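Dehydroquinate synthase (Thermus thermophilus, PDB 1UJN) probably converts the seven-carbon sugar phosphate DAHP to 3-dehydroquinate, the second step of chorismate biosynthesis, using NAD(+) and a divalent zinc or cobalt ion. Local coordinates at residues 95-107 with 131-145. Sequence-based numbering, arbitrary orientation.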
ATOM      1  N   THR A  95      -5.579  -9.146 -14.725  1.00 21.05           N
ATOM      2  CA  THR A  95      -6.418  -8.116 -14.135  1.00 21.73           C
ATOM      3  C   THR A  95      -6.895  -8.520 -12.743  1.00 20.65           C
ATOM      4  O   THR A  95      -7.012  -7.677 -11.856  1.00 21.08           O
ATOM      5  CB  THR A  95      -7.641  -7.808 -15.031  1.00 21.30           C
ATOM      6  OG1 THR A  95      -8.405  -9.004 -15.235  1.00 24.22           O
ATOM      7  CG2 THR A  95      -7.180  -7.271 -16.377  1.00 25.80           C
ATOM      8  N   LEU A  96      -7.169  -9.808 -12.556  1.00 21.40           N
ATOM      9  CA  LEU A  96      -7.633 -10.297 -11.264  1.00 21.57           C
ATOM     10  C   LEU A  96      -6.522 -10.275 -10.231  1.00 21.69           C
ATOM     11  O   LEU A  96      -6.762  -9.926  -9.080  1.00 22.28           O
ATOM     12  CB  LEU A  96      -8.189 -11.719 -11.380  1.00 22.85           C
ATOM     13  CG  LEU A  96      -9.715 -11.878 -11.307  1.00 26.31           C
ATOM     14  CD1 LEU A  96     -10.206 -11.445  -9.931  1.00 25.42           C
ATOM     15  CD2 LEU A  96     -10.389 -11.054 -12.403  1.00 25.30           C
ATOM     16  N   THR A  97      -5.310 -10.649 -10.628  1.00 21.72           N
ATOM     17  CA  THR A  97      -4.218 -10.633  -9.669  1.00 24.42           C
ATOM     18  C   THR A  97      -3.818  -9.194  -9.376  1.00 23.06           C
ATOM     19  O   THR A  97      -3.405  -8.882  -8.262  1.00 23.12           O
ATOM     20  CB  THR A  97      -2.998 -11.456 -10.154  1.00 26.47           C
ATOM     21  OG1 THR A  97      -2.707 -11.144 -11.516  1.00 28.39           O
ATOM     22  CG2 THR A  97      -3.287 -12.942 -10.028  1.00 30.07           C
ATOM     23  N   ASP A  98      -3.956  -8.317 -10.369  1.00 19.38           N
ATOM     24  CA  ASP A  98      -3.637  -6.899 -10.179  1.00 20.65           C
ATOM     25  C   ASP A  98      -4.581  -6.327  -9.119  1.00 19.59           C
ATOM     26  O   ASP A  98      -4.145  -5.722  -8.134  1.00 18.32           O
ATOM     27  CB  ASP A  98      -3.810  -6.123 -11.498  1.00 19.90           C
ATOM     28  CG  ASP A  98      -2.595  -6.225 -12.409  1.00 26.42           C
ATOM     29  OD1 ASP A  98      -2.667  -5.735 -13.557  1.00 29.11           O
ATOM     30  OD2 ASP A  98      -1.563  -6.783 -11.983  1.00 27.00           O
ATOM     31  N   LEU A  99      -5.880  -6.520  -9.328  1.00 17.54           N
ATOM     32  CA  LEU A  99      -6.891  -6.032  -8.394  1.00 18.09           C
ATOM     33  C   LEU A  99      -6.803  -6.747  -7.047  1.00 18.59           C
ATOM     34  O   LEU A  99      -6.685  -6.104  -6.000  1.00 17.71           O
ATOM     35  CB  LEU A  99      -8.289  -6.234  -8.981  1.00 20.04           C
ATOM     36  CG  LEU A  99      -9.452  -5.970  -8.020  1.00 20.46           C
ATOM     37  CD1 LEU A  99      -9.565  -4.474  -7.753  1.00 20.59           C
ATOM     38  CD2 LEU A  99     -10.731  -6.509  -8.613  1.00 23.17           C
ATOM     39  N   GLY A 100      -6.854  -8.077  -7.085  1.00 19.06           N
ATOM     40  CA  GLY A 100      -6.787  -8.871  -5.865  1.00 18.46           C
ATOM     41  C   GLY A 100      -5.522  -8.671  -5.049  1.00 17.20           C
ATOM     42  O   GLY A 100      -5.563  -8.681  -3.818  1.00 16.86           O
ATOM     43  N   GLY A 101      -4.391  -8.502  -5.729  1.00 17.14           N
ATOM     44  CA  GLY A 101      -3.141  -8.293  -5.023  1.00 17.34           C
ATOM     45  C   GLY A 101      -3.138  -6.951  -4.314  1.00 18.28           C
ATOM     46  O   GLY A 101      -2.583  -6.817  -3.226  1.00 16.02           O
ATOM     47  N   PHE A 102      -3.768  -5.953  -4.931  1.00 18.14           N
ATOM     48  CA  PHE A 102      -3.839  -4.614  -4.349  1.00 16.54           C
ATOM     49  C   PHE A 102      -4.801  -4.601  -3.161  1.00 18.43           C
ATOM     50  O   PHE A 102      -4.556  -3.922  -2.155  1.00 16.41           O
ATOM     51  CB  PHE A 102      -4.270  -3.604  -5.416  1.00 16.23           C
ATOM     52  CG  PHE A 102      -4.288  -2.180  -4.931  1.00 15.93           C
ATOM     53  CD1 PHE A 102      -3.195  -1.650  -4.248  1.00 16.24           C
ATOM     54  CD2 PHE A 102      -5.397  -1.369  -5.160  1.00 15.92           C
ATOM     55  CE1 PHE A 102      -3.203  -0.330  -3.799  1.00 19.05           C
ATOM     56  CE2 PHE A 102      -5.421  -0.043  -4.716  1.00 17.40           C
ATOM     57  CZ  PHE A 102      -4.321   0.479  -4.033  1.00 19.97           C
ATOM     58  N   VAL A 103      -5.894  -5.350  -3.279  1.00 16.98           N
ATOM     59  CA  VAL A 103      -6.852  -5.459  -2.185  1.00 16.83           C
ATOM     60  C   VAL A 103      -6.118  -6.106  -1.003  1.00 17.94           C
ATOM     61  O   VAL A 103      -6.216  -5.637   0.122  1.00 17.55           O
ATOM     62  CB  VAL A 103      -8.060  -6.331  -2.593  1.00 16.86           C
ATOM     63  CG1 VAL A 103      -8.875  -6.729  -1.360  1.00 18.47           C
ATOM     64  CG2 VAL A 103      -8.947  -5.543  -3.566  1.00 17.22           C
ATOM     65  N   ALA A 104      -5.369  -7.173  -1.266  1.00 17.92           N
ATOM     66  CA  ALA A 104      -4.612  -7.852  -0.207  1.00 16.46           C
ATOM     67  C   ALA A 104      -3.562  -6.930   0.405  1.00 16.71           C
ATOM     68  O   ALA A 104      -3.329  -6.958   1.616  1.00 17.28           O
ATOM     69  CB  ALA A 104      -3.930  -9.099  -0.760  1.00 19.76           C
ATOM     70  N   ALA A 105      -2.915  -6.125  -0.433  1.00 14.80           N
ATOM     71  CA  ALA A 105      -1.885  -5.213   0.042  1.00 16.28           C
ATOM     72  C   ALA A 105      -2.410  -4.128   0.965  1.00 17.71           C
ATOM     73  O   ALA A 105      -1.661  -3.615   1.795  1.00 17.33           O
ATOM     74  CB  ALA A 105      -1.171  -4.562  -1.144  1.00 15.83           C
ATOM     75  N   THR A 106      -3.692  -3.800   0.848  1.00 17.36           N
ATOM     76  CA  THR A 106      -4.246  -2.712   1.636  1.00 19.12           C
ATOM     77  C   THR A 106      -5.333  -3.029   2.648  1.00 18.52           C
ATOM     78  O   THR A 106      -5.594  -2.215   3.531  1.00 17.19           O
ATOM     79  CB  THR A 106      -4.747  -1.603   0.696  1.00 18.29           C
ATOM     80  OG1 THR A 106      -5.739  -2.139  -0.189  1.00 17.48           O
ATOM     81  CG2 THR A 106      -3.572  -1.049  -0.135  1.00 16.40           C
ATOM     82  N   TYR A 107      -5.973  -4.188   2.526  1.00 17.25           N
ATOM     83  CA  TYR A 107      -7.013  -4.566   3.481  1.00 17.37           C
ATOM     84  C   TYR A 107      -6.315  -4.723   4.834  1.00 18.54           C
ATOM     85  O   TYR A 107      -5.371  -5.507   4.955  1.00 17.46           O
ATOM     86  CB  TYR A 107      -7.672  -5.891   3.071  1.00 18.52           C
ATOM     87  CG  TYR A 107      -8.757  -6.349   4.033  1.00 19.29           C
ATOM     88  CD1 TYR A 107      -9.908  -5.589   4.224  1.00 21.03           C
ATOM     89  CD2 TYR A 107      -8.609  -7.520   4.779  1.00 18.90           C
ATOM     90  CE1 TYR A 107     -10.890  -5.979   5.137  1.00 20.03           C
ATOM     91  CE2 TYR A 107      -9.587  -7.921   5.699  1.00 21.47           C
ATOM     92  CZ  TYR A 107     -10.722  -7.140   5.870  1.00 22.52           C
ATOM     93  OH  TYR A 107     -11.694  -7.515   6.776  1.00 23.59           O
ATOM     94  N   LYS A 131       3.973  -6.503  -8.648  1.00 20.44           N
ATOM     95  CA  LYS A 131       3.168  -5.365  -9.090  1.00 21.72           C
ATOM     96  C   LYS A 131       1.672  -5.629  -8.981  1.00 21.63           C
ATOM     97  O   LYS A 131       1.177  -6.624  -9.500  1.00 24.07           O
ATOM     98  CB  LYS A 131       3.478  -5.006 -10.536  1.00 20.26           C
ATOM     99  CG  LYS A 131       4.880  -4.505 -10.772  1.00 22.60           C
ATOM    100  CD  LYS A 131       4.989  -3.939 -12.176  1.00 25.74           C
ATOM    101  CE  LYS A 131       6.318  -3.233 -12.378  1.00 30.56           C
ATOM    102  NZ  LYS A 131       6.378  -2.588 -13.723  1.00 31.55           N
ATOM    103  N   THR A 132       0.961  -4.741  -8.293  1.00 19.59           N
ATOM    104  CA  THR A 132      -0.487  -4.863  -8.153  1.00 17.39           C
ATOM    105  C   THR A 132      -1.044  -3.459  -8.329  1.00 18.24           C
ATOM    106  O   THR A 132      -0.294  -2.484  -8.253  1.00 16.75           O
ATOM    107  CB  THR A 132      -0.905  -5.390  -6.754  1.00 19.39           C
ATOM    108  OG1 THR A 132      -0.759  -4.350  -5.779  1.00 17.38           O
ATOM    109  CG2 THR A 132      -0.045  -6.581  -6.350  1.00 18.99           C
ATOM    110  N   GLY A 133      -2.346  -3.345  -8.577  1.00 18.17           N
ATOM    111  CA  GLY A 133      -2.916  -2.020  -8.734  1.00 18.77           C
ATOM    112  C   GLY A 133      -4.162  -1.947  -9.592  1.00 21.50           C
ATOM    113  O   GLY A 133      -4.672  -2.959 -10.069  1.00 20.43           O
ATOM    114  N   ILE A 134      -4.649  -0.727  -9.784  1.00 21.05           N
ATOM    115  CA  ILE A 134      -5.852  -0.486 -10.563  1.00 22.21           C
ATOM    116  C   ILE A 134      -5.653   0.743 -11.455  1.00 23.67           C
ATOM    117  O   ILE A 134      -4.609   1.402 -11.398  1.00 21.79           O
ATOM    118  CB  ILE A 134      -7.064  -0.251  -9.631  1.00 21.46           C
ATOM    119  CG1 ILE A 134      -6.770   0.911  -8.676  1.00 22.22           C
ATOM    120  CG2 ILE A 134      -7.360  -1.522  -8.822  1.00 20.83           C
ATOM    121  CD1 ILE A 134      -7.962   1.343  -7.836  1.00 24.70           C
ATOM    122  N   ASN A 135      -6.659   1.046 -12.272  1.00 22.33           N
ATOM    123  CA  ASN A 135      -6.597   2.189 -13.177  1.00 24.61           C
ATOM    124  C   ASN A 135      -7.412   3.362 -12.646  1.00 25.71           C
ATOM    125  O   ASN A 135      -8.204   3.216 -11.713  1.00 26.17           O
ATOM    126  CB  ASN A 135      -7.161   1.827 -14.560  1.00 23.00           C
ATOM    127  CG  ASN A 135      -6.543   0.574 -15.142  1.00 24.31           C
ATOM    128  OD1 ASN A 135      -5.324   0.413 -15.144  1.00 26.44           O
ATOM    129  ND2 ASN A 135      -7.387  -0.317 -15.659  1.00 23.33           N
ATOM    130  N   LEU A 136      -7.203   4.522 -13.262  1.00 26.70           N
ATOM    131  CA  LEU A 136      -7.932   5.746 -12.939  1.00 27.46           C
ATOM    132  C   LEU A 136      -8.375   6.305 -14.287  1.00 28.92           C
ATOM    133  O   LEU A 136      -7.835   5.929 -15.326  1.00 28.56           O
ATOM    134  CB  LEU A 136      -7.024   6.781 -12.266  1.00 26.05           C
ATOM    135  CG  LEU A 136      -6.465   6.511 -10.871  1.00 24.48           C
ATOM    136  CD1 LEU A 136      -5.488   7.625 -10.490  1.00 22.43           C
ATOM    137  CD2 LEU A 136      -7.602   6.428  -9.876  1.00 23.53           C
ATOM    138  N   PRO A 137      -9.368   7.204 -14.290  1.00 31.36           N
ATOM    139  CA  PRO A 137      -9.823   7.780 -15.559  1.00 31.99           C
ATOM    140  C   PRO A 137      -8.656   8.469 -16.264  1.00 33.07           C
ATOM    141  O   PRO A 137      -8.591   8.511 -17.494  1.00 33.63           O
ATOM    142  CB  PRO A 137     -10.891   8.771 -15.115  1.00 32.37           C
ATOM    143  CG  PRO A 137     -11.494   8.084 -13.931  1.00 34.21           C
ATOM    144  CD  PRO A 137     -10.272   7.575 -13.188  1.00 30.32           C
ATOM    145  N   GLU A 138      -7.729   8.999 -15.468  1.00 31.87           N
ATOM    146  CA  GLU A 138      -6.560   9.695 -15.991  1.00 30.53           C
ATOM    147  C   GLU A 138      -5.507   8.769 -16.596  1.00 29.56           C
ATOM    148  O   GLU A 138      -4.577   9.234 -17.254  1.00 29.09           O
ATOM    149  CB  GLU A 138      -5.902  10.534 -14.892  1.00 30.49           C
ATOM    150  CG  GLU A 138      -6.734  11.704 -14.362  1.00 35.35           C
ATOM    151  CD  GLU A 138      -7.960  11.266 -13.582  1.00 35.49           C
ATOM    152  OE1 GLU A 138      -7.944  10.158 -13.010  1.00 36.73           O
ATOM    153  OE2 GLU A 138      -8.938  12.043 -13.521  1.00 37.50           O
ATOM    154  N   GLY A 139      -5.630   7.465 -16.367  1.00 27.95           N
ATOM    155  CA  GLY A 139      -4.645   6.563 -16.934  1.00 27.13           C
ATOM    156  C   GLY A 139      -4.580   5.178 -16.329  1.00 28.05           C
ATOM    157  O   GLY A 139      -5.056   4.944 -15.220  1.00 28.02           O
ATOM    158  N   LYS A 140      -3.973   4.260 -17.069  1.00 27.18           N
ATOM    159  CA  LYS A 140      -3.830   2.879 -16.632  1.00 27.84           C
ATOM    160  C   LYS A 140      -2.766   2.741 -15.552  1.00 26.22           C
ATOM    161  O   LYS A 140      -1.763   3.451 -15.562  1.00 24.67           O
ATOM    162  CB  LYS A 140      -3.424   1.987 -17.809  1.00 30.02           C
ATOM    163  CG  LYS A 140      -4.419   1.933 -18.956  1.00 34.00           C
ATOM    164  CD  LYS A 140      -5.673   1.184 -18.565  1.00 35.34           C
ATOM    165  CE  LYS A 140      -6.567   0.969 -19.778  1.00 38.25           C
ATOM    166  NZ  LYS A 140      -7.814   0.230 -19.440  1.00 37.02           N
ATOM    167  N   ASN A 141      -3.004   1.818 -14.626  1.00 23.84           N
ATOM    168  CA  ASN A 141      -2.061   1.505 -13.554  1.00 24.99           C
ATOM    169  C   ASN A 141      -1.407   2.697 -12.856  1.00 25.06           C
ATOM    170  O   ASN A 141      -0.178   2.782 -12.790  1.00 27.62           O
ATOM    171  CB  ASN A 141      -0.968   0.599 -14.116  1.00 25.40           C
ATOM    172  CG  ASN A 141      -1.529  -0.632 -14.801  1.00 25.92           C
ATOM    173  OD1 ASN A 141      -2.256  -1.412 -14.190  1.00 26.92           O
ATOM    174  ND2 ASN A 141      -1.195  -0.810 -16.080  1.00 25.63           N
ATOM    175  N   LEU A 142      -2.215   3.601 -12.316  1.00 21.56           N
ATOM    176  CA  LEU A 142      -1.666   4.766 -11.636  1.00 21.44           C
ATOM    177  C   LEU A 142      -1.764   4.662 -10.119  1.00 20.43           C
ATOM    178  O   LEU A 142      -1.244   5.513  -9.401  1.00 22.41           O
ATOM    179  CB  LEU A 142      -2.373   6.034 -12.118  1.00 22.31           C
ATOM    180  CG  LEU A 142      -2.174   6.359 -13.601  1.00 24.20           C
ATOM    181  CD1 LEU A 142      -2.968   7.607 -13.959  1.00 24.74           C
ATOM    182  CD2 LEU A 142      -0.702   6.570 -13.888  1.00 23.95           C
ATOM    183  N   VAL A 143      -2.434   3.620  -9.638  1.00 19.26           N
ATOM    184  CA  VAL A 143      -2.601   3.401  -8.203  1.00 20.48           C
ATOM    185  C   VAL A 143      -2.306   1.937  -7.932  1.00 20.75           C
ATOM    186  O   VAL A 143      -2.789   1.057  -8.642  1.00 20.03           O
ATOM    187  CB  VAL A 143      -4.040   3.713  -7.743  1.00 20.11           C
ATOM    188  CG1 VAL A 143      -4.148   3.580  -6.218  1.00 21.96           C
ATOM    189  CG2 VAL A 143      -4.427   5.128  -8.183  1.00 21.33           C
ATOM    190  N   GLY A 144      -1.501   1.663  -6.915  1.00 19.82           N
ATOM    191  CA  GLY A 144      -1.199   0.274  -6.649  1.00 17.45           C
ATOM    192  C   GLY A 144      -0.281   0.074  -5.475  1.00 18.40           C
ATOM    193  O   GLY A 144      -0.174   0.931  -4.598  1.00 16.86           O
ATOM    194  N   ALA A 145       0.390  -1.069  -5.478  1.00 15.57           N
ATOM    195  CA  ALA A 145       1.295  -1.417  -4.403  1.00 16.64           C
ATOM    196  C   ALA A 145       2.162  -2.587  -4.808  1.00 17.11           C
ATOM    197  O   ALA A 145       1.743  -3.440  -5.591  1.00 17.26           O
ATOM    198  CB  ALA A 145       0.488  -1.795  -3.160  1.00 16.36           C
TER
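A two-stranded antiparallel hairpin, 131-136 with 144-145, lies against helix 95-106 at Phe102, Thr132 and Gly133 in the N-terminal part of dehydroquinate synthase, predicted to bind NAD(+). Helix and strand 131-136 run nearly at right angles (102°), their axes 5.6 Å apart. One backbone bond joins them: Gly133 N donates to Asp98 O (3.0 Å), reaching it from above the carbonyl plane, while Phe102 N arrives from the opposite face, so this helical carbonyl serves two donors. Phe102 makes the largest single contribution from the helix. With CG anti to the backbone N (chi1 -176°), its ring swings across Gly133 to the second strand, where Gly144 CA sits over one face, 4.0 Å from the ring centroid, as a CH-pi contact. Ala145 CB meets the ring edge in plane, 3.8 Å from Phe102 CD1, and Val143 CG1 comes equally near Phe102 CZ. Were Phe102 replaced by an alanine, Gly144 would probably lose its cover, and Val143 CG1 and Ala145 CB the ring they pack against. Thr132 straddles the join: its CG2 packs 3.7 Å from Gly101 C, where a side chain on the glycine would clash, and its OG1 donates to Ala145 O (2.7 Å), tying the two strands together beside the helix. Farther along, Leu99 CD1 touches Ile134 CG2 at 3.8 Å. Lys65 forms a salt bridge with Asp98 and a hydrogen bond with Asn141. Leu99 and Ile134 also meet helix 67-80, whose Tyr70 stacks on Phe102; Thr132 packs on Tyr113 of strand 112-117, and Tyr70 of the second subunit packs on Phe102 and Val143, placing the contact at the dimer interface.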